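Local coordinates for prophenoloxidase b (PDB 3WKY), which is a crustacean hemolymph proenzyme of the type 3 copper family that, once activated, probably oxidises monophenols and o-diphenols at a dicopper centre, at residues 58-70 against 103-115. Residues are numbered along the deposited sequence; the frame is centred on the assembly and turned at random. Where two conformers were deposited one is given.
Sequences GSALSIPEGIPFF and VKDHVNSAVFLAA
Asn108 offers both N-H groups of its side-chain amide to the loop 58-70, and the pairing illustrates how one buried amide can tie a helix start to an irregular chain. ND2 donates to Pro64 O at 2.9 Å and to Ile67 O at 2.8 Å; both bonds are nearly straight (171° and 169°) and both acceptors lie close to the amide plane. CG stands anti to the backbone N (chi1 173°), and the amide is turned so that OD1 faces its own helix and accepts from Val111 N while ND2 faces the loop. Replacing Asn108 by an alanine is likely to remove the donor shared by Pro64 O and Ile67 O, leave Val111 N without its cap and give the 64-67 loop more freedom.

Water extends the polar seam. Water 1 accepts from Asn108 N and lies 2.7 Å from Ile63 O, to which it can donate, whereas water 4 links Ile67 O to Ala110 N.

Apolar contacts flank the amide. Phe69 sets its CB 3.7 Å from Ala110 CB, while the CD2 side of its ring meets Ala114 CB, also at 3.7 Å. Ile63 CG2 touches Val111 CG2, the two side chains crossing at about a right angle. Farther along, Leu61 CD1 packs on Val107 CG1 at 3.6 Å.

Helix 74-89 also packs on Ile63 and Phe69. The arrangement is a classic asparagine N-cap, here fastening the loop before helix 74-89 to helix 109-122 within the all-alpha domain of the hemocyanin family.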
ATOM      1  N   GLY A  58      36.038 -36.958  -4.416  1.00 28.97           N
ATOM      2  CA  GLY A  58      35.260 -36.180  -3.470  1.00 31.33           C
ATOM      3  C   GLY A  58      33.802 -36.078  -3.886  1.00 36.92           C
ATOM      4  O   GLY A  58      33.160 -37.091  -4.161  1.00 32.28           O
ATOM      5  N   SER A  59      33.284 -34.854  -3.961  1.00 29.05           N
ATOM      6  CA  SER A  59      31.877 -34.644  -4.292  1.00 32.13           C
ATOM      7  C   SER A  59      31.666 -34.347  -5.774  1.00 31.04           C
ATOM      8  O   SER A  59      30.555 -34.008  -6.181  1.00 29.58           O
ATOM      9  CB  SER A  59      31.303 -33.493  -3.465  1.00 32.04           C
ATOM     10  OG  SER A  59      31.936 -32.266  -3.813  1.00 28.57           O
ATOM     11  N   ALA A  60      32.723 -34.477  -6.575  1.00 26.61           N
ATOM     12  CA  ALA A  60      32.662 -34.094  -7.992  1.00 22.54           C
ATOM     13  C   ALA A  60      31.494 -34.701  -8.769  1.00 29.77           C
ATOM     14  O   ALA A  60      30.898 -34.045  -9.626  1.00 28.60           O
ATOM     15  CB  ALA A  60      33.979 -34.413  -8.691  1.00 28.62           C
ATOM     16  N   LEU A  61      31.173 -35.956  -8.471  1.00 28.95           N
ATOM     17  CA  LEU A  61      30.152 -36.681  -9.225  1.00 31.84           C
ATOM     18  C   LEU A  61      28.731 -36.374  -8.761  1.00 34.58           C
ATOM     19  O   LEU A  61      27.768 -36.801  -9.393  1.00 38.56           O
ATOM     20  CB  LEU A  61      30.408 -38.191  -9.139  1.00 33.85           C
ATOM     21  CG  LEU A  61      31.261 -38.851 -10.226  1.00 42.79           C
ATOM     22  CD1 LEU A  61      32.494 -38.041 -10.543  1.00 42.49           C
ATOM     23  CD2 LEU A  61      31.657 -40.263  -9.804  1.00 44.36           C
ATOM     24  N   SER A  62      28.600 -35.643  -7.658  1.00 33.98           N
ATOM     25  CA  SER A  62      27.284 -35.353  -7.080  1.00 32.95           C
ATOM     26  C   SER A  62      26.441 -34.368  -7.898  1.00 35.54           C
ATOM     27  O   SER A  62      25.230 -34.277  -7.703  1.00 30.76           O
ATOM     28  CB  SER A  62      27.425 -34.834  -5.651  1.00 32.23           C
ATOM     29  OG  SER A  62      27.957 -33.519  -5.629  1.00 36.16           O
ATOM     30  N   ILE A  63      27.069 -33.621  -8.799  1.00 28.24           N
ATOM     31  CA  ILE A  63      26.315 -32.684  -9.627  1.00 27.66           C
ATOM     32  C   ILE A  63      25.818 -33.401 -10.875  1.00 32.23           C
ATOM     33  O   ILE A  63      26.615 -33.898 -11.667  1.00 31.18           O
ATOM     34  CB  ILE A  63      27.156 -31.452 -10.035  1.00 26.74           C
ATOM     35  CG1 ILE A  63      27.885 -30.870  -8.819  1.00 26.33           C
ATOM     36  CG2 ILE A  63      26.275 -30.408 -10.729  1.00 24.72           C
ATOM     37  CD1 ILE A  63      26.995 -30.479  -7.664  1.00 29.76           C
ATOM     38  N   PRO A  64      24.492 -33.457 -11.053  1.00 32.75           N
ATOM     39  CA  PRO A  64      23.915 -34.177 -12.195  1.00 33.44           C
ATOM     40  C   PRO A  64      24.216 -33.510 -13.535  1.00 32.83           C
ATOM     41  O   PRO A  64      24.370 -32.288 -13.605  1.00 27.50           O
ATOM     42  CB  PRO A  64      22.403 -34.123 -11.919  1.00 29.15           C
ATOM     43  CG  PRO A  64      22.219 -32.919 -11.032  1.00 33.70           C
ATOM     44  CD  PRO A  64      23.465 -32.864 -10.178  1.00 27.37           C
ATOM     45  N   GLU A  65      24.309 -34.313 -14.591  1.00 28.26           N
ATOM     46  CA  GLU A  65      24.427 -33.799 -15.952  0.50 30.63           C
ATOM     47  C   GLU A  65      23.166 -33.020 -16.315  1.00 28.19           C
ATOM     48  O   GLU A  65      22.097 -33.276 -15.763  1.00 31.62           O
ATOM     49  CB  GLU A  65      24.621 -34.959 -16.941  0.50 39.47           C
ATOM     50  CG  GLU A  65      24.799 -34.536 -18.403  0.50 36.77           C
ATOM     51  CD  GLU A  65      23.796 -35.195 -19.342  0.50 48.24           C
ATOM     52  OE1 GLU A  65      23.504 -36.398 -19.161  0.50 51.47           O
ATOM     53  OE2 GLU A  65      23.303 -34.509 -20.266  0.50 45.05           O
ATOM     54  N   GLY A  66      23.279 -32.077 -17.243  1.00 27.68           N
ATOM     55  CA  GLY A  66      22.103 -31.394 -17.758  1.00 32.27           C
ATOM     56  C   GLY A  66      21.721 -30.081 -17.096  1.00 39.87           C
ATOM     57  O   GLY A  66      20.632 -29.551 -17.348  1.00 35.63           O
ATOM     58  N   ILE A  67      22.601 -29.562 -16.242  1.00 27.22           N
ATOM     59  CA  ILE A  67      22.400 -28.246 -15.641  1.00 25.21           C
ATOM     60  C   ILE A  67      23.718 -27.484 -15.720  1.00 23.93           C
ATOM     61  O   ILE A  67      24.778 -28.099 -15.888  1.00 23.02           O
ATOM     62  CB  ILE A  67      21.934 -28.322 -14.162  1.00 25.43           C
ATOM     63  CG1 ILE A  67      22.987 -29.000 -13.285  1.00 24.57           C
ATOM     64  CG2 ILE A  67      20.565 -29.025 -14.042  1.00 26.95           C
ATOM     65  CD1 ILE A  67      22.658 -28.968 -11.796  1.00 27.06           C
ATOM     66  N   PRO A  68      23.661 -26.148 -15.608  1.00 23.73           N
ATOM     67  CA  PRO A  68      24.913 -25.379 -15.624  1.00 19.98           C
ATOM     68  C   PRO A  68      25.743 -25.574 -14.356  1.00 22.01           C
ATOM     69  O   PRO A  68      25.254 -26.130 -13.369  1.00 21.87           O
ATOM     70  CB  PRO A  68      24.425 -23.920 -15.692  1.00 25.17           C
ATOM     71  CG  PRO A  68      23.027 -23.994 -16.227  1.00 25.21           C
ATOM     72  CD  PRO A  68      22.472 -25.276 -15.669  1.00 22.20           C
ATOM     73  N   PHE A  69      26.998 -25.119 -14.393  1.00 20.02           N
ATOM     74  CA  PHE A  69      27.790 -24.942 -13.180  1.00 17.92           C
ATOM     75  C   PHE A  69      27.341 -23.643 -12.515  1.00 21.11           C
ATOM     76  O   PHE A  69      27.520 -22.546 -13.072  1.00 22.75           O
ATOM     77  CB  PHE A  69      29.289 -24.855 -13.534  1.00 19.16           C
ATOM     78  CG  PHE A  69      30.161 -24.298 -12.435  1.00 20.20           C
ATOM     79  CD1 PHE A  69      30.104 -24.806 -11.147  1.00 20.03           C
ATOM     80  CD2 PHE A  69      31.084 -23.284 -12.712  1.00 19.50           C
ATOM     81  CE1 PHE A  69      30.911 -24.293 -10.141  1.00 22.61           C
ATOM     82  CE2 PHE A  69      31.904 -22.775 -11.714  1.00 19.29           C
ATOM     83  CZ  PHE A  69      31.821 -23.273 -10.426  1.00 19.38           C
ATOM     84  N   PHE A  70      26.756 -23.765 -11.330  1.00 21.79           N
ATOM     85  CA  PHE A  70      26.274 -22.606 -10.593  1.00 18.11           C
ATOM     86  C   PHE A  70      27.347 -22.141  -9.620  1.00 16.11           C
ATOM     87  O   PHE A  70      27.415 -22.587  -8.469  1.00 18.05           O
ATOM     88  CB  PHE A  70      24.968 -22.956  -9.889  1.00 19.98           C
ATOM     89  CG  PHE A  70      23.833 -23.188 -10.839  1.00 19.03           C
ATOM     90  CD1 PHE A  70      23.567 -22.274 -11.848  1.00 24.30           C
ATOM     91  CD2 PHE A  70      23.070 -24.341 -10.765  1.00 31.19           C
ATOM     92  CE1 PHE A  70      22.531 -22.488 -12.745  1.00 31.34           C
ATOM     93  CE2 PHE A  70      22.034 -24.559 -11.652  1.00 30.42           C
ATOM     94  CZ  PHE A  70      21.768 -23.636 -12.644  1.00 26.25           C
ATOM     95  N   VAL A 103      37.258 -39.531 -16.708  1.00 39.27           N
ATOM     96  CA  VAL A 103      36.196 -38.985 -15.862  1.00 32.34           C
ATOM     97  C   VAL A 103      35.143 -38.197 -16.652  1.00 29.81           C
ATOM     98  O   VAL A 103      34.033 -37.970 -16.166  1.00 34.10           O
ATOM     99  CB  VAL A 103      36.784 -38.110 -14.725  1.00 34.73           C
ATOM    100  CG1 VAL A 103      37.120 -36.721 -15.236  1.00 32.15           C
ATOM    101  CG2 VAL A 103      35.821 -38.026 -13.564  1.00 39.68           C
ATOM    102  N   LYS A 104      35.491 -37.811 -17.875  1.00 27.70           N
ATOM    103  CA  LYS A 104      34.675 -36.903 -18.674  1.00 29.33           C
ATOM    104  C   LYS A 104      33.228 -37.358 -18.880  1.00 36.78           C
ATOM    105  O   LYS A 104      32.312 -36.530 -18.854  1.00 27.82           O
ATOM    106  CB  LYS A 104      35.337 -36.654 -20.027  1.00 32.37           C
ATOM    107  CG  LYS A 104      34.577 -35.703 -20.921  1.00 42.05           C
ATOM    108  CD  LYS A 104      35.253 -35.580 -22.269  1.00 37.55           C
ATOM    109  CE  LYS A 104      34.754 -34.370 -23.027  1.00 47.29           C
ATOM    110  NZ  LYS A 104      33.434 -34.536 -23.684  1.00 41.97           N
ATOM    111  N   ASP A 105      33.018 -38.659 -19.079  1.00 29.69           N
ATOM    112  CA  ASP A 105      31.666 -39.196 -19.273  1.00 30.42           C
ATOM    113  C   ASP A 105      30.819 -39.200 -18.002  1.00 33.71           C
ATOM    114  O   ASP A 105      29.611 -39.420 -18.062  1.00 36.57           O
ATOM    115  CB  ASP A 105      31.728 -40.635 -19.807  1.00 33.39           C
ATOM    116  CG  ASP A 105      32.000 -40.703 -21.295  1.00 36.71           C
ATOM    117  OD1 ASP A 105      31.523 -39.819 -22.039  1.00 36.20           O
ATOM    118  OD2 ASP A 105      32.686 -41.659 -21.724  1.00 40.47           O
ATOM    119  N   HIS A 106      31.451 -38.968 -16.857  1.00 24.18           N
ATOM    120  CA  HIS A 106      30.816 -39.204 -15.570  1.00 28.04           C
ATOM    121  C   HIS A 106      30.581 -37.945 -14.747  1.00 31.55           C
ATOM    122  O   HIS A 106      30.022 -38.018 -13.652  1.00 31.14           O
ATOM    123  CB  HIS A 106      31.658 -40.191 -14.767  1.00 33.51           C
ATOM    124  CG  HIS A 106      31.957 -41.452 -15.515  1.00 44.16           C
ATOM    125  ND1 HIS A 106      31.142 -42.563 -15.454  1.00 40.99           N
ATOM    126  CD2 HIS A 106      32.956 -41.762 -16.376  1.00 40.49           C
ATOM    127  CE1 HIS A 106      31.638 -43.511 -16.230  1.00 43.71           C
ATOM    128  NE2 HIS A 106      32.737 -43.050 -16.803  1.00 42.49           N
ATOM    129  N   VAL A 107      31.011 -36.802 -15.275  1.00 32.04           N
ATOM    130  CA  VAL A 107      30.867 -35.527 -14.577  0.54 28.11           C
ATOM    131  C   VAL A 107      30.070 -34.538 -15.412  1.00 23.20           C
ATOM    132  O   VAL A 107      30.086 -34.596 -16.647  1.00 28.19           O
ATOM    133  CB  VAL A 107      32.236 -34.891 -14.247  0.54 33.14           C
ATOM    134  CG1 VAL A 107      32.937 -35.659 -13.146  0.54 27.71           C
ATOM    135  CG2 VAL A 107      33.100 -34.834 -15.483  0.54 31.54           C
ATOM    136  N   ASN A 108      29.348 -33.649 -14.731  1.00 23.33           N
ATOM    137  CA  ASN A 108      28.640 -32.544 -15.362  1.00 23.99           C
ATOM    138  C   ASN A 108      29.620 -31.788 -16.278  1.00 23.60           C
ATOM    139  O   ASN A 108      30.743 -31.494 -15.874  1.00 24.80           O
ATOM    140  CB  ASN A 108      28.098 -31.639 -14.241  1.00 22.49           C
ATOM    141  CG  ASN A 108      27.477 -30.370 -14.758  1.00 26.90           C
ATOM    142  OD1 ASN A 108      28.183 -29.469 -15.200  1.00 23.41           O
ATOM    143  ND2 ASN A 108      26.146 -30.279 -14.685  1.00 26.63           N
ATOM    144  N   SER A 109      29.219 -31.491 -17.513  1.00 21.71           N
ATOM    145  CA  SER A 109      30.179 -30.940 -18.460  0.52 25.47           C
ATOM    146  C   SER A 109      30.671 -29.545 -18.080  1.00 25.95           C
ATOM    147  O   SER A 109      31.845 -29.240 -18.286  1.00 21.88           O
ATOM    148  CB  SER A 109      29.651 -30.978 -19.897  0.52 29.70           C
ATOM    149  OG  SER A 109      28.368 -30.397 -19.996  0.52 31.11           O
ATOM    150  N   ALA A 110      29.800 -28.715 -17.512  1.00 23.61           N
ATOM    151  CA  ALA A 110      30.217 -27.369 -17.111  1.00 22.77           C
ATOM    152  C   ALA A 110      31.133 -27.418 -15.890  1.00 24.82           C
ATOM    153  O   ALA A 110      32.085 -26.641 -15.782  1.00 21.59           O
ATOM    154  CB  ALA A 110      28.998 -26.463 -16.862  1.00 20.70           C
ATOM    155  N   VAL A 111      30.849 -28.339 -14.976  1.00 19.34           N
ATOM    156  CA  VAL A 111      31.715 -28.574 -13.830  1.00 22.01           C
ATOM    157  C   VAL A 111      33.083 -29.070 -14.321  1.00 23.46           C
ATOM    158  O   VAL A 111      34.128 -28.633 -13.828  1.00 22.98           O
ATOM    159  CB  VAL A 111      31.073 -29.578 -12.846  1.00 22.25           C
ATOM    160  CG1 VAL A 111      32.095 -30.098 -11.827  1.00 21.24           C
ATOM    161  CG2 VAL A 111      29.882 -28.928 -12.126  1.00 21.96           C
ATOM    162  N   PHE A 112      33.069 -29.945 -15.323  1.00 22.84           N
ATOM    163  CA  PHE A 112      34.308 -30.449 -15.934  1.00 22.83           C
ATOM    164  C   PHE A 112      35.157 -29.308 -16.505  1.00 22.81           C
ATOM    165  O   PHE A 112      36.350 -29.184 -16.186  1.00 23.54           O
ATOM    166  CB  PHE A 112      33.968 -31.472 -17.025  1.00 24.90           C
ATOM    167  CG  PHE A 112      35.170 -32.028 -17.743  1.00 25.11           C
ATOM    168  CD1 PHE A 112      35.924 -33.047 -17.172  1.00 31.09           C
ATOM    169  CD2 PHE A 112      35.537 -31.542 -18.992  1.00 24.57           C
ATOM    170  CE1 PHE A 112      37.024 -33.571 -17.833  1.00 30.92           C
ATOM    171  CE2 PHE A 112      36.643 -32.056 -19.658  1.00 36.43           C
ATOM    172  CZ  PHE A 112      37.387 -33.072 -19.076  1.00 31.90           C
ATOM    173  N   LEU A 113      34.541 -28.475 -17.343  1.00 20.39           N
ATOM    174  CA  LEU A 113      35.207 -27.310 -17.921  1.00 24.75           C
ATOM    175  C   LEU A 113      35.741 -26.334 -16.883  1.00 23.35           C
ATOM    176  O   LEU A 113      36.861 -25.834 -17.021  1.00 20.13           O
ATOM    177  CB  LEU A 113      34.276 -26.578 -18.894  1.00 22.50           C
ATOM    178  CG  LEU A 113      33.989 -27.343 -20.179  1.00 28.33           C
ATOM    179  CD1 LEU A 113      32.995 -26.594 -21.030  1.00 23.82           C
ATOM    180  CD2 LEU A 113      35.300 -27.567 -20.945  1.00 24.02           C
ATOM    181  N   ALA A 114      34.951 -26.049 -15.851  1.00 19.46           N
ATOM    182  CA  ALA A 114      35.386 -25.116 -14.808  1.00 23.95           C
ATOM    183  C   ALA A 114      36.626 -25.649 -14.097  1.00 23.15           C
ATOM    184  O   ALA A 114      37.601 -24.922 -13.894  1.00 21.25           O
ATOM    185  CB  ALA A 114      34.260 -24.872 -13.804  1.00 20.50           C
ATOM    186  N   ALA A 115      36.582 -26.927 -13.729  1.00 20.89           N
ATOM    187  CA  ALA A 115      37.712 -27.589 -13.078  1.00 23.54           C
ATOM    188  C   ALA A 115      38.979 -27.546 -13.945  1.00 21.69           C
ATOM    189  O   ALA A 115      40.089 -27.340 -13.430  1.00 20.08           O
ATOM    190  CB  ALA A 115      37.340 -29.045 -12.716  1.00 21.07           C
TER
HETATM  191  O   HOH W   1      29.327 -34.017 -11.984  1.00 31.91           O
HETATM  192  O   HOH W   2      27.303 -36.507 -12.656  1.00 38.85           O
HETATM  193  O   HOH W   3      26.145 -31.678 -18.553  1.00 23.96           O
HETATM  194  O   HOH W   4      26.633 -28.874 -17.870  1.00 31.22           O